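Local coordinates for SRPBCC family protein (Bacillus thuringiensis serovar konkukian, PDB 3F08) that is of unknown function but probably binds a small hydrophobic molecule, as helix-grip (Bet v 1-like) proteins do, at residues Lys66-Ile74 / Tyr84-Glu92; Glu9-Leu20 / Lys130-Asp138. The protein carries 5 engineered substitutions. All blocks are in the same frame, centred on the assembly; numbering follows the deposited sequence.

How the contacts relate
Contact 1 pairs two neighbouring strands in the middle of the antiparallel sheet, and contact 2 ties the edge strand 3-10 and the helix 14-21 that follows it to the end of the long C-terminal helix 114-137. Their centres lie about 16 Å apart, and the two meet directly: Trp18 of contact 2 packs with CZ3 3.3 Å from Arg68 C of contact 1, while Val17 CG1 comes within 3.8 Å of Val90 CG2. The sheet, the short helix and the long helix thus close on one another as in Bet v 1-like proteins, whose ligands generally lie between sheet and C-terminal helix, as is probable here; at the other end of contact 1, Tyr84 and Ser86 reach Tyr125 of that helix.

Contact 1. Residues Lys66-Ile74 / Tyr84-Glu92; sequences KERYYTYSI and YLSTIQVKE
Arg68 and Glu92 form a salt bridge at one end of the paired strands, NH2 to OE2 2.7 Å, with the oxygen in the guanidinium plane but approached from above its own carboxylate plane. The same guanidinium turns its NE to Val90 O at 2.8 Å, a bend at chi3 (-59°) bringing this edge round to the carbonyl. Nearby, the extended Gln89 side chain gives a nearly straight bond from NE2 to Glu67 O (3.1 Å), in the plane of both amide and carbonyl. Thr71 and Thr87, a non-hydrogen-bonded pair, join their hydroxyls at 2.7 Å between OG1 atoms. Backbone bonds run both ways in the hydrogen-bonded pairs Tyr70-Ile88 and Tyr72-Ser86. At the Ile74-Tyr84 end, one water takes the N-H of Ile74 and donates to Tyr84 O; another bridges the hydroxyls of Tyr72 and Tyr84.

On the face toward the long helix, Ile88 CG2 sits over the centre of the Tyr70 ring, 3.7 Å from its centroid, a CH-pi contact. Ser86 CB lies over the Tyr72 ring nearer its rim, while Tyr72 CE1 meets the edge of Tyr84, 3.9 Å from CE2. Ser86 OG and Tyr84 OH both bond to Tyr125 OH. Arg68 and Tyr69 form a G1 bulge opposite Asn64 of strand 55-64; with 84-92, strand 69-74 makes an antiparallel beta hairpin of the Bet v 1-like helix-grip fold.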
loop_
_atom_site.group_PDB
_atom_site.type_symbol
_atom_site.label_atom_id
_atom_site.label_comp_id
_atom_site.label_asym_id
_atom_site.label_seq_id
_atom_site.Cartn_x
_atom_site.Cartn_y
_atom_site.Cartn_z
ATOM N N LYS B 66 -4.555 6.851 7.297
ATOM C CA LYS B 66 -5.375 7.691 8.158
ATOM C C LYS B 66 -6.873 7.640 7.863
ATOM O O LYS B 66 -7.677 7.862 8.761
ATOM C CB LYS B 66 -4.859 9.131 8.122
ATOM C CG LYS B 66 -3.413 9.250 8.608
ATOM C CD LYS B 66 -3.250 8.701 10.025
ATOM C CE LYS B 66 -1.784 8.676 10.480
ATOM N NZ LYS B 66 -0.966 7.594 9.834
ATOM N N GLU B 67 -7.253 7.352 6.621
ATOM C CA GLU B 67 -8.670 7.252 6.293
ATOM C C GLU B 67 -9.106 5.793 6.454
ATOM O O GLU B 67 -10.243 5.424 6.180
ATOM C CB GLU B 67 -8.934 7.760 4.875
ATOM C CG GLU B 67 -8.800 9.279 4.760
ATOM C CD GLU B 67 -8.956 9.794 3.338
ATOM O OE1 GLU B 67 -10.017 9.549 2.723
ATOM O OE2 GLU B 67 -8.015 10.450 2.835
ATOM N N ARG B 68 -8.163 4.977 6.910
ATOM C CA ARG B 68 -8.366 3.560 7.183
ATOM C C ARG B 68 -9.100 2.715 6.141
ATOM O O ARG B 68 -10.147 2.126 6.423
ATOM C CB ARG B 68 -9.052 3.403 8.547
ATOM C CG ARG B 68 -8.337 4.144 9.689
ATOM C CD ARG B 68 -9.031 3.917 11.029
ATOM N NE ARG B 68 -10.412 4.380 10.988
ATOM C CZ ARG B 68 -10.813 5.593 11.356
ATOM N NH1 ARG B 68 -9.940 6.483 11.812
ATOM N NH2 ARG B 68 -12.093 5.921 11.254
ATOM N N TYR B 69 -8.552 2.641 4.937
ATOM C CA TYR B 69 -9.161 1.805 3.918
ATOM C C TYR B 69 -8.128 1.422 2.868
ATOM O O TYR B 69 -7.083 2.068 2.747
ATOM C CB TYR B 69 -10.337 2.536 3.250
ATOM C CG TYR B 69 -9.946 3.583 2.227
ATOM C CD1 TYR B 69 -9.704 3.232 0.902
ATOM C CD2 TYR B 69 -9.848 4.928 2.579
ATOM C CE1 TYR B 69 -9.377 4.194 -0.054
ATOM C CE2 TYR B 69 -9.523 5.902 1.633
ATOM C CZ TYR B 69 -9.290 5.529 0.318
ATOM O OH TYR B 69 -8.990 6.486 -0.625
ATOM N N TYR B 70 -8.401 0.333 2.157
ATOM C CA TYR B 70 -7.556 -0.081 1.053
ATOM C C TYR B 70 -8.484 -0.663 0.008
ATOM O O TYR B 70 -9.564 -1.164 0.328
ATOM C CB TYR B 70 -6.431 -1.056 1.469
ATOM C CG TYR B 70 -6.794 -2.454 1.915
ATOM C CD1 TYR B 70 -7.234 -3.422 1.008
ATOM C CD2 TYR B 70 -6.595 -2.837 3.238
ATOM C CE1 TYR B 70 -7.462 -4.749 1.421
ATOM C CE2 TYR B 70 -6.814 -4.138 3.657
ATOM C CZ TYR B 70 -7.244 -5.091 2.752
ATOM O OH TYR B 70 -7.439 -6.377 3.195
ATOM N N THR B 71 -8.077 -0.532 -1.247
ATOM C CA THR B 71 -8.867 -0.996 -2.368
ATOM C C THR B 71 -8.021 -1.969 -3.155
ATOM O O THR B 71 -6.839 -1.724 -3.385
ATOM C CB THR B 71 -9.260 0.191 -3.274
ATOM O OG1 THR B 71 -9.996 1.148 -2.501
ATOM C CG2 THR B 71 -10.104 -0.277 -4.467
ATOM N N TYR B 72 -8.626 -3.072 -3.568
ATOM C CA TYR B 72 -7.895 -4.065 -4.318
ATOM C C TYR B 72 -8.699 -4.593 -5.487
ATOM O O TYR B 72 -9.929 -4.467 -5.533
ATOM C CB TYR B 72 -7.495 -5.216 -3.398
ATOM C CG TYR B 72 -8.665 -5.971 -2.810
ATOM C CD1 TYR B 72 -9.209 -7.077 -3.461
ATOM C CD2 TYR B 72 -9.210 -5.595 -1.583
ATOM C CE1 TYR B 72 -10.267 -7.799 -2.898
ATOM C CE2 TYR B 72 -10.267 -6.306 -1.012
ATOM C CZ TYR B 72 -10.790 -7.408 -1.673
ATOM O OH TYR B 72 -11.831 -8.106 -1.099
ATOM N N SER B 73 -7.985 -5.183 -6.437
ATOM C CA SER B 73 -8.596 -5.758 -7.617
ATOM C C SER B 73 -8.195 -7.222 -7.638
ATOM O O SER B 73 -7.298 -7.636 -6.909
ATOM C CB SER B 73 -8.100 -5.033 -8.877
ATOM O OG SER B 73 -6.685 -5.060 -8.979
ATOM N N ILE B 74 -8.862 -8.018 -8.458
ATOM C CA ILE B 74 -8.521 -9.426 -8.524
ATOM C C ILE B 74 -7.752 -9.745 -9.793
ATOM O O ILE B 74 -8.176 -9.417 -10.898
ATOM C CB ILE B 74 -9.777 -10.309 -8.418
ATOM C CG1 ILE B 74 -10.176 -10.447 -6.941
ATOM C CG2 ILE B 74 -9.517 -11.671 -9.047
ATOM C CD1 ILE B 74 -11.388 -11.322 -6.704
ATOM N N TYR B 84 -13.365 -6.396 -11.383
ATOM C CA TYR B 84 -13.580 -6.395 -9.942
ATOM C C TYR B 84 -12.714 -5.416 -9.148
ATOM O O TYR B 84 -11.490 -5.415 -9.268
ATOM C CB TYR B 84 -13.344 -7.799 -9.401
ATOM C CG TYR B 84 -13.714 -7.953 -7.948
ATOM C CD1 TYR B 84 -15.034 -8.144 -7.573
ATOM C CD2 TYR B 84 -12.740 -7.917 -6.948
ATOM C CE1 TYR B 84 -15.386 -8.304 -6.243
ATOM C CE2 TYR B 84 -13.077 -8.073 -5.609
ATOM C CZ TYR B 84 -14.408 -8.271 -5.262
ATOM O OH TYR B 84 -14.772 -8.451 -3.947
ATOM N N LEU B 85 -13.368 -4.583 -8.344
ATOM C CA LEU B 85 -12.690 -3.632 -7.472
ATOM C C LEU B 85 -13.392 -3.745 -6.135
ATOM O O LEU B 85 -14.617 -3.786 -6.090
ATOM C CB LEU B 85 -12.824 -2.193 -7.962
ATOM C CG LEU B 85 -11.746 -1.613 -8.871
ATOM C CD1 LEU B 85 -12.000 -0.114 -9.002
ATOM C CD2 LEU B 85 -10.352 -1.858 -8.299
ATOM N N SER B 86 -12.631 -3.788 -5.050
ATOM C CA SER B 86 -13.228 -3.907 -3.728
ATOM C C SER B 86 -12.528 -3.006 -2.724
ATOM O O SER B 86 -11.313 -2.841 -2.765
ATOM C CB SER B 86 -13.161 -5.359 -3.249
ATOM O OG SER B 86 -13.836 -5.525 -2.013
ATOM N N THR B 87 -13.305 -2.422 -1.823
ATOM C CA THR B 87 -12.747 -1.548 -0.811
ATOM C C THR B 87 -13.268 -1.937 0.565
ATOM O O THR B 87 -14.460 -2.173 0.743
ATOM C CB THR B 87 -13.125 -0.076 -1.066
ATOM O OG1 THR B 87 -12.571 0.352 -2.315
ATOM C CG2 THR B 87 -12.589 0.821 0.059
ATOM N N ILE B 88 -12.365 -2.037 1.529
ATOM C CA ILE B 88 -12.770 -2.334 2.887
ATOM C C ILE B 88 -12.333 -1.112 3.676
ATOM O O ILE B 88 -11.203 -0.638 3.529
ATOM C CB ILE B 88 -12.096 -3.623 3.416
ATOM C CG1 ILE B 88 -12.517 -3.877 4.863
ATOM C CG2 ILE B 88 -10.598 -3.523 3.283
ATOM C CD1 ILE B 88 -12.234 -5.310 5.329
ATOM N N GLN B 89 -13.231 -0.576 4.492
ATOM C CA GLN B 89 -12.911 0.614 5.260
ATOM C C GLN B 89 -13.401 0.532 6.692
ATOM O O GLN B 89 -14.454 -0.036 6.970
ATOM C CB GLN B 89 -13.516 1.852 4.587
ATOM C CG GLN B 89 -13.251 3.150 5.343
ATOM C CD GLN B 89 -13.672 4.378 4.553
ATOM O OE1 GLN B 89 -14.708 4.377 3.880
ATOM N NE2 GLN B 89 -12.874 5.435 4.636
ATOM N N VAL B 90 -12.620 1.106 7.596
ATOM C CA VAL B 90 -12.961 1.116 9.011
ATOM C C VAL B 90 -13.407 2.526 9.373
ATOM O O VAL B 90 -12.584 3.419 9.531
ATOM C CB VAL B 90 -11.743 0.728 9.873
ATOM C CG1 VAL B 90 -12.100 0.817 11.342
ATOM C CG2 VAL B 90 -11.283 -0.683 9.519
ATOM N N LYS B 91 -14.715 2.722 9.480
ATOM C CA LYS B 91 -15.269 4.021 9.825
ATOM C C LYS B 91 -15.514 4.130 11.324
ATOM O O LYS B 91 -15.505 3.135 12.046
ATOM C CB LYS B 91 -16.584 4.250 9.077
ATOM C CG LYS B 91 -16.428 4.223 7.568
ATOM C CD LYS B 91 -17.732 4.552 6.851
ATOM C CE LYS B 91 -17.486 4.769 5.363
ATOM N NZ LYS B 91 -18.723 5.143 4.619
ATOM N N GLU B 92 -15.730 5.352 11.789
ATOM C CA GLU B 92 -15.981 5.594 13.199
ATOM C C GLU B 92 -17.193 4.801 13.684
ATOM O O GLU B 92 -18.225 4.766 13.015
ATOM C CB GLU B 92 -16.235 7.083 13.434
ATOM C CG GLU B 92 -15.013 7.984 13.297
ATOM C CD GLU B 92 -14.415 8.001 11.897
ATOM O OE1 GLU B 92 -15.156 7.763 10.908
ATOM O OE2 GLU B 92 -13.197 8.278 11.787
HETATM O O HOH W 1 -13.135 -10.632 -2.646
HETATM O O HOH W 2 -10.047 -7.302 -10.812
#

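Contact 2. Residues Glu9-Leu20 / Lys130-Asp138; sequences EIFGSTEQVWQL and KALQHAFLD. Engineered in segment 9-20: Thr14 (natural residue Pro).
The Phe136 ring wedges between Ile10 at the strand end and Val17 and Leu20 of the short helix. Apolar contacts dominate. Ile10 CG2 reaches Phe136 CD2 at 3.8 Å, Val17 CG2 meets CZ of the same ring at 3.8 Å, and Leu20 CD1 approaches its CE2; Gln16 CB comes to the ring edge, 3.6 Å from CE1. One turn earlier in the helix, the chi1 of Leu132 (178°) carries its branch point toward segment 9-20, and chi2 (58°) turns CD1 to Leu20 CD1 (3.6 Å) and CD2 to Ile10 CG1 (3.7 Å), the Ile10 side chain crossing it at about a right angle.

Among the polar groups, the amide of Gln133 lies over one face of the Phe11 ring, the two planes 47° apart, beside the backbone of Glu9 and Phe11. Phe11 itself centres an inverse gamma turn that leads out of the strand. Beyond it Ser13 N-caps the helix, its OG accepting from Gln16 N at 3.1 Å.

The Ser13 cap fixes the start of the short helix, while the packing of Phe136 and Leu132 against Ile10, Val17 and Leu20 implies that hydrophobic burial does much to hold the end of the C-terminal helix in place.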
loop_
_atom_site.group_PDB
_atom_site.type_symbol
_atom_site.label_atom_id
_atom_site.label_comp_id
_atom_site.label_asym_id
_atom_site.label_seq_id
_atom_site.Cartn_x
_atom_site.Cartn_y
_atom_site.Cartn_z
ATOM N N GLU B 9 -21.110 -3.397 12.717
ATOM C CA GLU B 9 -20.496 -2.723 13.844
ATOM C C GLU B 9 -19.602 -3.756 14.496
ATOM O O GLU B 9 -20.084 -4.732 15.070
ATOM C CB GLU B 9 -21.550 -2.258 14.848
ATOM C CG GLU B 9 -22.184 -0.911 14.534
ATOM C CD GLU B 9 -21.219 0.254 14.703
ATOM O OE1 GLU B 9 -20.556 0.335 15.760
ATOM O OE2 GLU B 9 -21.134 1.094 13.781
ATOM N N ILE B 10 -18.299 -3.554 14.390
ATOM C CA ILE B 10 -17.348 -4.470 14.990
ATOM C C ILE B 10 -17.017 -3.962 16.384
ATOM O O ILE B 10 -16.799 -2.762 16.572
ATOM C CB ILE B 10 -16.075 -4.547 14.141
ATOM C CG1 ILE B 10 -16.437 -5.084 12.755
ATOM C CG2 ILE B 10 -15.029 -5.447 14.821
ATOM C CD1 ILE B 10 -17.058 -6.472 12.783
ATOM N N PHE B 11 -16.979 -4.871 17.358
ATOM C CA PHE B 11 -16.699 -4.486 18.738
ATOM C C PHE B 11 -15.230 -4.297 19.034
ATOM O O PHE B 11 -14.636 -5.059 19.792
ATOM C CB PHE B 11 -17.264 -5.513 19.722
ATOM C CG PHE B 11 -18.731 -5.758 19.564
ATOM C CD1 PHE B 11 -19.512 -4.908 18.783
ATOM C CD2 PHE B 11 -19.337 -6.839 20.202
ATOM C CE1 PHE B 11 -20.882 -5.124 18.637
ATOM C CE2 PHE B 11 -20.709 -7.071 20.067
ATOM C CZ PHE B 11 -21.484 -6.210 19.282
ATOM N N GLY B 12 -14.651 -3.267 18.434
ATOM C CA GLY B 12 -13.252 -2.945 18.639
ATOM C C GLY B 12 -13.088 -1.495 18.222
ATOM O O GLY B 12 -13.794 -1.049 17.324
ATOM N N SER B 13 -12.193 -0.745 18.861
ATOM C CA SER B 13 -12.003 0.654 18.477
ATOM C C SER B 13 -11.506 0.720 17.039
ATOM O O SER B 13 -11.043 -0.277 16.494
ATOM C CB SER B 13 -10.980 1.333 19.388
ATOM O OG SER B 13 -9.692 0.781 19.191
ATOM N N THR B 14 -11.601 1.894 16.423
ATOM C CA THR B 14 -11.141 2.051 15.056
ATOM C C THR B 14 -9.661 1.682 14.948
ATOM O O THR B 14 -9.237 1.061 13.972
ATOM C CB THR B 14 -11.379 3.496 14.549
ATOM O OG1 THR B 14 -11.001 4.439 15.562
ATOM C CG2 THR B 14 -12.860 3.697 14.215
ATOM N N GLU B 15 -8.890 2.042 15.970
ATOM C CA GLU B 15 -7.467 1.751 15.996
ATOM C C GLU B 15 -7.176 0.252 16.080
ATOM O O GLU B 15 -6.285 -0.241 15.394
ATOM C CB GLU B 15 -6.788 2.475 17.169
ATOM C CG GLU B 15 -6.706 4.000 17.034
ATOM C CD GLU B 15 -8.068 4.685 17.079
ATOM O OE1 GLU B 15 -8.854 4.405 18.009
ATOM O OE2 GLU B 15 -8.352 5.514 16.191
ATOM N N GLN B 16 -7.912 -0.471 16.924
ATOM C CA GLN B 16 -7.702 -1.914 17.061
ATOM C C GLN B 16 -8.050 -2.610 15.752
ATOM O O GLN B 16 -7.279 -3.405 15.242
ATOM C CB GLN B 16 -8.601 -2.517 18.142
ATOM C CG GLN B 16 -8.482 -1.941 19.532
ATOM C CD GLN B 16 -9.528 -2.546 20.465
ATOM O OE1 GLN B 16 -9.469 -3.737 20.796
ATOM N NE2 GLN B 16 -10.500 -1.736 20.877
ATOM N N VAL B 17 -9.231 -2.308 15.226
ATOM C CA VAL B 17 -9.682 -2.925 13.990
ATOM C C VAL B 17 -8.762 -2.657 12.805
ATOM O O VAL B 17 -8.404 -3.587 12.081
ATOM C CB VAL B 17 -11.102 -2.463 13.625
ATOM C CG1 VAL B 17 -11.558 -3.162 12.335
ATOM C CG2 VAL B 17 -12.053 -2.774 14.777
ATOM N N TRP B 18 -8.390 -1.397 12.592
ATOM C CA TRP B 18 -7.505 -1.077 11.478
ATOM C C TRP B 18 -6.119 -1.689 11.711
ATOM O O TRP B 18 -5.445 -2.088 10.765
ATOM C CB TRP B 18 -7.398 0.438 11.277
ATOM C CG TRP B 18 -6.489 0.804 10.132
ATOM C CD1 TRP B 18 -5.271 1.419 10.213
ATOM C CD2 TRP B 18 -6.714 0.538 8.735
ATOM N NE1 TRP B 18 -4.721 1.549 8.951
ATOM C CE2 TRP B 18 -5.584 1.017 8.030
ATOM C CE3 TRP B 18 -7.755 -0.060 8.015
ATOM C CZ2 TRP B 18 -5.470 0.919 6.632
ATOM C CZ3 TRP B 18 -7.641 -0.160 6.614
ATOM C CH2 TRP B 18 -6.502 0.329 5.946
ATOM N N GLN B 19 -5.700 -1.778 12.970
ATOM C CA GLN B 19 -4.404 -2.376 13.280
ATOM C C GLN B 19 -4.436 -3.822 12.798
ATOM O O GLN B 19 -3.490 -4.313 12.188
ATOM C CB GLN B 19 -4.140 -2.377 14.788
ATOM C CG GLN B 19 -2.834 -1.707 15.220
ATOM C CD GLN B 19 -1.615 -2.166 14.432
ATOM O OE1 GLN B 19 -1.180 -3.319 14.525
ATOM N NE2 GLN B 19 -1.057 -1.255 13.648
ATOM N N LEU B 20 -5.547 -4.490 13.084
ATOM C CA LEU B 20 -5.759 -5.887 12.721
ATOM C C LEU B 20 -5.919 -6.116 11.215
ATOM O O LEU B 20 -5.221 -6.951 10.633
ATOM C CB LEU B 20 -7.010 -6.413 13.440
ATOM C CG LEU B 20 -7.169 -7.885 13.849
ATOM C CD1 LEU B 20 -8.505 -8.407 13.377
ATOM C CD2 LEU B 20 -6.048 -8.724 13.291
ATOM N N LYS B 130 -18.178 -11.365 9.776
ATOM C CA LYS B 130 -18.590 -12.176 10.915
ATOM C C LYS B 130 -17.318 -12.759 11.524
ATOM O O LYS B 130 -17.202 -12.886 12.744
ATOM C CB LYS B 130 -19.532 -13.301 10.475
ATOM C CG LYS B 130 -20.930 -12.821 10.090
ATOM C CD LYS B 130 -21.823 -13.979 9.659
ATOM C CE LYS B 130 -23.220 -13.498 9.264
ATOM N NZ LYS B 130 -24.035 -14.605 8.687
ATOM N N ALA B 131 -16.363 -13.097 10.661
ATOM C CA ALA B 131 -15.090 -13.650 11.102
ATOM C C ALA B 131 -14.332 -12.565 11.863
ATOM O O ALA B 131 -13.683 -12.843 12.867
ATOM C CB ALA B 131 -14.273 -14.134 9.901
ATOM N N LEU B 132 -14.430 -11.326 11.392
ATOM C CA LEU B 132 -13.760 -10.217 12.065
ATOM C C LEU B 132 -14.371 -10.001 13.456
ATOM O O LEU B 132 -13.663 -9.706 14.420
ATOM C CB LEU B 132 -13.899 -8.932 11.230
ATOM C CG LEU B 132 -13.293 -7.646 11.810
ATOM C CD1 LEU B 132 -11.804 -7.844 12.051
ATOM C CD2 LEU B 132 -13.536 -6.474 10.857
ATOM N N GLN B 133 -15.693 -10.141 13.552
ATOM C CA GLN B 133 -16.387 -9.966 14.827
ATOM C C GLN B 133 -15.910 -11.049 15.779
ATOM O O GLN B 133 -15.646 -10.792 16.955
ATOM C CB GLN B 133 -17.910 -10.075 14.650
ATOM C CG GLN B 133 -18.717 -9.748 15.922
ATOM C CD GLN B 133 -18.763 -8.249 16.243
ATOM O OE1 GLN B 133 -19.806 -7.600 16.101
ATOM N NE2 GLN B 133 -17.633 -7.697 16.670
ATOM N N HIS B 134 -15.792 -12.265 15.260
ATOM C CA HIS B 134 -15.348 -13.386 16.068
ATOM C C HIS B 134 -13.942 -13.145 16.605
ATOM O O HIS B 134 -13.648 -13.459 17.757
ATOM C CB HIS B 134 -15.388 -14.675 15.243
ATOM C CG HIS B 134 -14.810 -15.861 15.949
ATOM N ND1 HIS B 134 -13.513 -16.289 15.746
ATOM C CD2 HIS B 134 -15.343 -16.700 16.866
ATOM C CE1 HIS B 134 -13.276 -17.342 16.508
ATOM N NE2 HIS B 134 -14.371 -17.612 17.198
ATOM N N ALA B 135 -13.081 -12.576 15.766
ATOM C CA ALA B 135 -11.708 -12.282 16.155
ATOM C C ALA B 135 -11.680 -11.319 17.336
ATOM O O ALA B 135 -10.829 -11.427 18.218
ATOM C CB ALA B 135 -10.949 -11.688 14.969
ATOM N N PHE B 136 -12.618 -10.379 17.363
ATOM C CA PHE B 136 -12.660 -9.419 18.454
ATOM C C PHE B 136 -13.385 -9.900 19.702
ATOM O O PHE B 136 -13.343 -9.250 20.745
ATOM C CB PHE B 136 -13.236 -8.102 17.957
ATOM C CG PHE B 136 -12.193 -7.178 17.429
ATOM C CD1 PHE B 136 -11.469 -6.363 18.300
ATOM C CD2 PHE B 136 -11.858 -7.183 16.077
ATOM C CE1 PHE B 136 -10.424 -5.568 17.832
ATOM C CE2 PHE B 136 -10.815 -6.395 15.599
ATOM C CZ PHE B 136 -10.095 -5.586 16.476
ATOM N N LEU B 137 -14.058 -11.036 19.587
ATOM C CA LEU B 137 -14.738 -11.627 20.728
ATOM C C LEU B 137 -13.620 -12.389 21.436
ATOM O O LEU B 137 -13.706 -12.700 22.624
ATOM C CB LEU B 137 -15.824 -12.602 20.255
ATOM C CG LEU B 137 -17.307 -12.219 20.357
ATOM C CD1 LEU B 137 -17.546 -10.818 19.819
ATOM C CD2 LEU B 137 -18.135 -13.239 19.583
ATOM N N ASP B 138 -12.563 -12.660 20.668
ATOM C CA ASP B 138 -11.376 -13.386 21.117
ATOM C C ASP B 138 -11.615 -14.894 21.087
ATOM O O ASP B 138 -11.018 -15.560 20.212
ATOM C CB ASP B 138 -10.957 -12.932 22.526
ATOM C CG ASP B 138 -10.454 -11.495 22.550
ATOM O OD1 ASP B 138 -9.574 -11.169 21.724
ATOM O OD2 ASP B 138 -10.929 -10.694 23.391
#